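Local coordinates for putative hydroxymethylglutaryl-CoA synthase (Streptococcus mutans, PDB 3SQZ), which probably condenses acetyl-CoA with acetoacetyl-CoA to give 3-hydroxy-3-methylglutaryl-CoA, using a thiolase fold, and binds coenzyme A, at residues A175-G180 and T226-N231; T112-D117 and N310-S315. All blocks are in the same frame, centred on the assembly; numbering follows the deposited sequence. Where two conformers were deposited one is given.

Interaction 1: residues A175-G180 and T226-N231; sequences AKYGIG and TTPYVN. With COA (coenzyme A), chain D.
Tyr-177 meets Pro-228 and Val-230 at the wall of the coenzyme A pocket in this thiolase-fold enzyme, where the loop after strand 166-175 packs against the segment leading into strand 229-230. The side chains of Tyr-177 and Pro-228 cross at about a right angle, Tyr-177 CD1 lying 3.8 Å from Pro-228 CG. Proline suits its place by also offering CD to the carbonyl of Lys-176, 3.1 Å from that O. The CB of Tyr-177 points away from segment 226-231, but with CG anti to the carbonyl carbon (chi1 -73°) the ring swings back, and OH donates to coenzyme A O5P, 2.6 Å away in the ring plane. Tyrosine thus joins an apolar flank to a polar end. Val-230 uses both branches: CG1 turns to the tyrosine ring edge, and CG2 packs 3.9 Å from the amide carbon C5P of coenzyme A. Farther out, Phe-219 touches all three side chains, and Gln-187 accepts from N of Tyr-177 and Gly-178. Glycine fits there because, at phi 117°, a CB would be jammed against Tyr-177 O. No direct hydrogen bond joins the segments; one water donates to Tyr-177 O at 2.9 Å and to Pro-228 O at 2.8 Å.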
loop_
_atom_site.group_PDB
_atom_site.type_symbol
_atom_site.label_atom_id
_atom_site.label_comp_id
_atom_site.label_asym_id
_atom_site.label_seq_id
_atom_site.Cartn_x
_atom_site.Cartn_y
_atom_site.Cartn_z
ATOM N N ALA A 175 9.763 1.704 -0.313
ATOM C CA ALA A 175 10.392 0.873 -1.325
ATOM C C ALA A 175 11.703 1.524 -1.740
ATOM O O ALA A 175 11.720 2.595 -2.345
ATOM C CB ALA A 175 9.468 0.679 -2.506
ATOM N N LYS A 176 12.799 0.860 -1.387
ATOM C CA LYS A 176 14.141 1.404 -1.507
ATOM C C LYS A 176 15.012 0.322 -2.136
ATOM O O LYS A 176 15.218 -0.738 -1.530
ATOM C CB LYS A 176 14.629 1.791 -0.105
ATOM C CG LYS A 176 15.992 2.433 -0.035
ATOM C CD LYS A 176 16.320 2.920 1.377
ATOM C CE LYS A 176 15.377 4.036 1.811
ATOM N NZ LYS A 176 15.694 4.555 3.175
ATOM N N TYR A 177 15.514 0.574 -3.346
ATOM C CA TYR A 177 16.200 -0.455 -4.121
ATOM C C TYR A 177 17.689 -0.195 -4.296
ATOM O O TYR A 177 18.458 -1.138 -4.465
ATOM C CB TYR A 177 15.571 -0.618 -5.498
ATOM C CG TYR A 177 14.223 -1.297 -5.541
ATOM C CD1 TYR A 177 14.102 -2.622 -5.946
ATOM C CD2 TYR A 177 13.069 -0.604 -5.224
ATOM C CE1 TYR A 177 12.864 -3.228 -6.031
ATOM C CE2 TYR A 177 11.831 -1.201 -5.292
ATOM C CZ TYR A 177 11.729 -2.509 -5.700
ATOM O OH TYR A 177 10.476 -3.083 -5.779
ATOM N N GLY A 178 18.087 1.076 -4.299
ATOM C CA GLY A 178 19.489 1.430 -4.410
ATOM C C GLY A 178 19.841 2.218 -5.658
ATOM O O GLY A 178 19.263 2.037 -6.735
ATOM N N ILE A 179 20.812 3.107 -5.507
ATOM C CA ILE A 179 21.299 3.904 -6.621
ATOM C C ILE A 179 21.854 3.020 -7.733
ATOM O O ILE A 179 22.678 2.139 -7.482
ATOM C CB ILE A 179 22.397 4.870 -6.149
ATOM C CG1 ILE A 179 21.815 5.858 -5.138
ATOM C CG2 ILE A 179 23.031 5.590 -7.337
ATOM C CD1 ILE A 179 22.846 6.694 -4.422
ATOM N N GLY A 180 21.413 3.261 -8.966
ATOM C CA GLY A 180 21.966 2.568 -10.114
ATOM C C GLY A 180 21.379 1.190 -10.360
ATOM O O GLY A 180 21.755 0.526 -11.319
ATOM N N THR A 226 19.608 -3.259 3.322
ATOM C CA THR A 226 18.468 -2.343 3.346
ATOM C C THR A 226 17.707 -2.357 2.025
ATOM O O THR A 226 16.596 -1.836 1.932
ATOM C CB THR A 226 18.909 -0.909 3.641
ATOM O OG1 THR A 226 19.877 -0.505 2.666
ATOM C CG2 THR A 226 19.520 -0.815 5.024
ATOM N N THR A 227 18.323 -2.935 0.997
ATOM C CA THR A 227 17.723 -2.998 -0.330
ATOM C C THR A 227 17.535 -4.460 -0.740
ATOM O O THR A 227 18.342 -5.322 -0.397
ATOM C CB THR A 227 18.604 -2.258 -1.361
ATOM O OG1 THR A 227 19.931 -2.797 -1.329
ATOM C CG2 THR A 227 18.678 -0.764 -1.034
ATOM N N PRO A 228 16.459 -4.753 -1.477
ATOM C CA PRO A 228 16.173 -6.136 -1.862
ATOM C C PRO A 228 17.032 -6.627 -3.015
ATOM O O PRO A 228 17.639 -5.837 -3.747
ATOM C CB PRO A 228 14.713 -6.063 -2.311
ATOM C CG PRO A 228 14.576 -4.686 -2.847
ATOM C CD PRO A 228 15.413 -3.830 -1.945
ATOM N N TYR A 229 17.071 -7.947 -3.156
ATOM C CA TYR A 229 17.529 -8.598 -4.375
ATOM C C TYR A 229 16.298 -8.923 -5.202
ATOM O O TYR A 229 15.276 -9.336 -4.665
ATOM C CB TYR A 229 18.339 -9.859 -4.051
ATOM C CG TYR A 229 19.539 -9.522 -3.210
ATOM C CD1 TYR A 229 20.555 -8.726 -3.715
ATOM C CD2 TYR A 229 19.630 -9.940 -1.891
ATOM C CE1 TYR A 229 21.637 -8.374 -2.938
ATOM C CE2 TYR A 229 20.703 -9.599 -1.114
ATOM C CZ TYR A 229 21.702 -8.813 -1.636
ATOM O OH TYR A 229 22.771 -8.476 -0.848
ATOM N N VAL A 230 16.384 -8.714 -6.509
ATOM C CA VAL A 230 15.207 -8.892 -7.352
ATOM C C VAL A 230 15.597 -9.264 -8.773
ATOM O O VAL A 230 16.547 -8.717 -9.330
ATOM C CB VAL A 230 14.280 -7.635 -7.321
ATOM C CG1 VAL A 230 15.053 -6.359 -7.648
ATOM C CG2 VAL A 230 13.072 -7.797 -8.241
ATOM N N ASN A 231 14.872 -10.223 -9.333
ATOM C CA ASN A 231 14.972 -10.576 -10.745
ATOM C C ASN A 231 13.685 -10.050 -11.364
ATOM O O ASN A 231 12.631 -10.674 -11.260
ATOM C CB ASN A 231 15.088 -12.101 -10.884
ATOM C CG ASN A 231 15.261 -12.568 -12.325
ATOM O OD1 ASN A 231 15.891 -13.603 -12.581
ATOM N ND2 ASN A 231 14.696 -11.827 -13.264
HETATM N N1A COA D . 10.168 3.783 -24.540
HETATM C C2A COA D . 9.141 3.066 -24.037
HETATM N N3A COA D . 9.390 1.964 -23.237
HETATM C C4A COA D . 10.675 1.612 -22.962
HETATM C C5A COA D . 11.742 2.347 -23.478
HETATM C C6A COA D . 11.499 3.417 -24.254
HETATM N N6A COA D . 12.585 4.186 -24.787
HETATM N N7A COA D . 12.912 1.777 -23.046
HETATM C C8A COA D . 12.608 0.720 -22.287
HETATM N N9A COA D . 11.194 0.621 -22.262
HETATM C C1B COA D . 10.419 -0.298 -21.441
HETATM C C2B COA D . 10.033 -1.750 -21.840
HETATM O O2B COA D . 9.997 -2.323 -23.068
HETATM C C3B COA D . 9.207 -2.168 -20.637
HETATM O O3B COA D . 7.875 -2.501 -20.651
HETATM P P3B COA D . 7.363 -3.857 -21.187
HETATM O O7A COA D . 7.662 -4.971 -20.118
HETATM O O8A COA D . 5.825 -3.647 -21.354
HETATM O O9A COA D . 8.025 -4.171 -22.504
HETATM C C4B COA D . 9.883 -1.440 -19.539
HETATM O O4B COA D . 9.959 -0.102 -20.071
HETATM C C5B COA D . 10.863 -2.031 -18.584
HETATM O O5B COA D . 11.996 -2.296 -19.367
HETATM P P1A COA D . 13.268 -2.972 -18.713
HETATM O O1A COA D . 12.867 -4.346 -18.042
HETATM O O2A COA D . 14.339 -3.169 -19.767
HETATM O O3A COA D . 13.761 -1.959 -17.588
HETATM P P2A COA D . 14.723 -2.345 -16.385
HETATM O O4A COA D . 15.768 -3.437 -16.823
HETATM O O5A COA D . 15.440 -1.103 -15.908
HETATM O O6A COA D . 13.841 -2.939 -15.190
HETATM C CBP COA D . 11.905 -3.213 -13.748
HETATM C CCP COA D . 12.504 -2.572 -14.975
HETATM C CDP COA D . 11.906 -4.694 -13.927
HETATM C CEP COA D . 10.486 -2.740 -13.544
HETATM C CAP COA D . 12.753 -2.815 -12.573
HETATM O OAP COA D . 12.568 -1.502 -12.226
HETATM C C9P COA D . 12.571 -3.728 -11.376
HETATM O O9P COA D . 13.055 -4.854 -11.323
HETATM N N8P COA D . 11.816 -3.154 -10.248
HETATM C C7P COA D . 11.422 -3.967 -9.114
HETATM C C6P COA D . 10.312 -4.950 -9.420
HETATM C C5P COA D . 9.807 -5.696 -8.184
HETATM O O5P COA D . 9.961 -5.244 -7.073
HETATM N N4P COA D . 9.060 -6.910 -8.372
HETATM C C3P COA D . 8.471 -7.592 -7.210
HETATM C C2P COA D . 6.972 -7.564 -7.103
HETATM S S1P COA D . 6.077 -7.957 -8.571
HETATM O O HOH W 1 17.715 -3.666 -5.570
#

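Interaction 2: residues T112-D117 and N310-S315; sequences TESSVD and NIYTGS
The predicted active site of this thiolase-fold enzyme is the setting here: the loop after strand 105-111 brings Glu-113, the predicted proton donor/acceptor, over Tyr-312 in the loop before helix 315-326. The carboxylate stacks on one face of the phenol ring, the planes 14° apart, with CD of Glu-113 3.4 Å above the ring plane and offset toward its rim. OE2 of Glu-113 lies 3.4 Å from CG of Tyr-312, and OE1 reaches 3.7 Å from CE2 of Tyr-312. CG of Glu-113 stands between its own backbone N and carbonyl carbon (chi1 56°), and the extended chain beyond CG carries the carboxylate over the ring, nearly parallel to it. The flat ring matches the flat acid, while its CE1 edge lies beside Tyr-177. Next to this stack, CG2 of Thr-313 packs 3.9 Å from N of Thr-112. Asp-173 ties both loops to strand 166-175: OD1 bonds to Thr-313 OG1, and OD2 to Thr-112 OG1, Ser-114 OG and Glu-113 N. Thr-112 OG1 also bonds to Ser-172 O and, in an ST turn, accepts from Ser-114 N at 2.9 Å. In an Asx turn, Tyr-312 N approaches Asn-310 OD1 from 45° out of the carbonyl plane, also at 2.9 Å.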
loop_
_atom_site.group_PDB
_atom_site.type_symbol
_atom_site.label_atom_id
_atom_site.label_comp_id
_atom_site.label_asym_id
_atom_site.label_seq_id
_atom_site.Cartn_x
_atom_site.Cartn_y
_atom_site.Cartn_z
ATOM N N THR A 112 3.858 -4.809 6.755
ATOM C CA THR A 112 5.019 -4.099 6.249
ATOM C C THR A 112 6.112 -5.080 5.864
ATOM O O THR A 112 6.155 -6.205 6.372
ATOM C CB THR A 112 5.575 -3.087 7.299
ATOM O OG1 THR A 112 6.585 -2.271 6.700
ATOM C CG2 THR A 112 6.178 -3.809 8.512
ATOM N N GLU A 113 6.999 -4.637 4.977
ATOM C CA GLU A 113 8.282 -5.299 4.772
ATOM C C GLU A 113 9.423 -4.310 4.999
ATOM O O GLU A 113 10.556 -4.551 4.577
ATOM C CB GLU A 113 8.368 -5.969 3.392
ATOM C CG GLU A 113 8.114 -5.038 2.223
ATOM C CD GLU A 113 8.390 -5.687 0.881
ATOM O OE1 GLU A 113 9.578 -5.930 0.584
ATOM O OE2 GLU A 113 7.418 -5.947 0.122
ATOM N N SER A 114 9.117 -3.224 5.711
ATOM C CA SER A 114 10.082 -2.158 5.990
ATOM C C SER A 114 10.236 -1.966 7.498
ATOM O O SER A 114 10.364 -0.841 7.990
ATOM C CB SER A 114 9.599 -0.840 5.362
ATOM O OG SER A 114 9.396 -0.970 3.962
ATOM N N SER A 115 10.226 -3.070 8.239
ATOM C CA SER A 115 10.245 -2.997 9.697
ATOM C C SER A 115 11.491 -2.325 10.249
ATOM O O SER A 115 12.560 -2.342 9.626
ATOM C CB SER A 115 10.094 -4.391 10.304
ATOM O OG SER A 115 11.178 -5.233 9.958
ATOM N N VAL A 116 11.334 -1.730 11.422
ATOM C CA VAL A 116 12.426 -1.031 12.089
ATOM C C VAL A 116 12.882 -1.734 13.374
ATOM O O VAL A 116 13.795 -1.251 14.041
ATOM C CB VAL A 116 12.080 0.458 12.359
ATOM C CG1 VAL A 116 11.930 1.189 11.038
ATOM C CG2 VAL A 116 10.821 0.589 13.223
ATOM N N ASP A 117 12.255 -2.865 13.714
ATOM C CA ASP A 117 12.734 -3.734 14.787
ATOM C C ASP A 117 12.451 -5.158 14.382
ATOM O O ASP A 117 11.513 -5.408 13.625
ATOM C CB ASP A 117 12.045 -3.416 16.125
ATOM C CG ASP A 117 12.871 -3.872 17.325
ATOM O OD1 ASP A 117 13.800 -3.131 17.698
ATOM O OD2 ASP A 117 12.591 -4.968 17.888
ATOM N N ASN A 310 6.085 2.758 -5.884
ATOM C CA ASN A 310 5.798 1.505 -5.196
ATOM C C ASN A 310 5.728 1.727 -3.692
ATOM O O ASN A 310 6.648 2.299 -3.107
ATOM C CB ASN A 310 6.946 0.550 -5.535
ATOM C CG ASN A 310 6.704 -0.878 -5.103
ATOM O OD1 ASN A 310 5.680 -1.215 -4.508
ATOM N ND2 ASN A 310 7.659 -1.739 -5.430
ATOM N N ILE A 311 4.648 1.261 -3.065
ATOM C CA ILE A 311 4.544 1.305 -1.608
ATOM C C ILE A 311 4.339 -0.087 -1.019
ATOM O O ILE A 311 3.805 -0.245 0.080
ATOM C CB ILE A 311 3.505 2.346 -1.098
ATOM C CG1 ILE A 311 2.061 1.941 -1.422
ATOM C CG2 ILE A 311 3.848 3.732 -1.655
ATOM C CD1 ILE A 311 1.030 2.780 -0.687
ATOM N N TYR A 312 4.805 -1.096 -1.755
ATOM C CA TYR A 312 4.788 -2.477 -1.284
ATOM C C TYR A 312 3.399 -2.891 -0.755
ATOM O O TYR A 312 2.441 -2.945 -1.545
ATOM C CB TYR A 312 5.912 -2.737 -0.271
ATOM C CG TYR A 312 7.353 -2.681 -0.780
ATOM C CD1 TYR A 312 7.698 -3.006 -2.095
ATOM C CD2 TYR A 312 8.382 -2.364 0.104
ATOM C CE1 TYR A 312 9.037 -2.995 -2.504
ATOM C CE2 TYR A 312 9.698 -2.356 -0.288
ATOM C CZ TYR A 312 10.028 -2.670 -1.590
ATOM O OH TYR A 312 11.341 -2.664 -2.000
ATOM N N THR A 313 3.267 -3.191 0.541
ATOM C CA THR A 313 1.999 -3.706 1.063
ATOM C C THR A 313 0.798 -2.828 0.753
ATOM O O THR A 313 -0.310 -3.327 0.580
ATOM C CB THR A 313 2.037 -3.933 2.599
ATOM O OG1 THR A 313 2.318 -2.698 3.274
ATOM C CG2 THR A 313 3.051 -5.018 2.984
ATOM N N GLY A 314 0.997 -1.520 0.716
ATOM C CA GLY A 314 -0.126 -0.633 0.510
ATOM C C GLY A 314 -0.548 -0.453 -0.933
ATOM O O GLY A 314 -1.583 0.158 -1.191
ATOM N N SER A 315 0.205 -0.996 -1.886
ATOM C CA SER A 315 -0.003 -0.599 -3.274
ATOM C C SER A 315 -1.363 -1.012 -3.843
ATOM O O SER A 315 -2.007 -0.214 -4.519
ATOM C CB SER A 315 1.134 -1.090 -4.160
ATOM O OG SER A 315 1.106 -2.499 -4.254
#

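In the fold
Interaction 1 is nested along the chain inside the loop closed by interaction 2, and their centres lie 13 Å apart. They meet through Tyr-177, whose OH comes 3.1 Å from ND2 of Asn-310 and 3.6 Å from CE1 of Tyr-312, and through Ala-175, whose CA is 3.5 Å from CE2 of Tyr-312. Segment 175-180 thus lies between the coenzyme A pocket and Tyr-312, on whose face the predicted catalytic Glu-113 stacks. The nearest atoms of the Tyr-312 side chain are about 5 Å from coenzyme A and about 6 Å from the side chain of His-267, another predicted proton donor/acceptor. Asn-310, predicted to bind the hydroxymethylglutaryl-CoA product, stands at this junction.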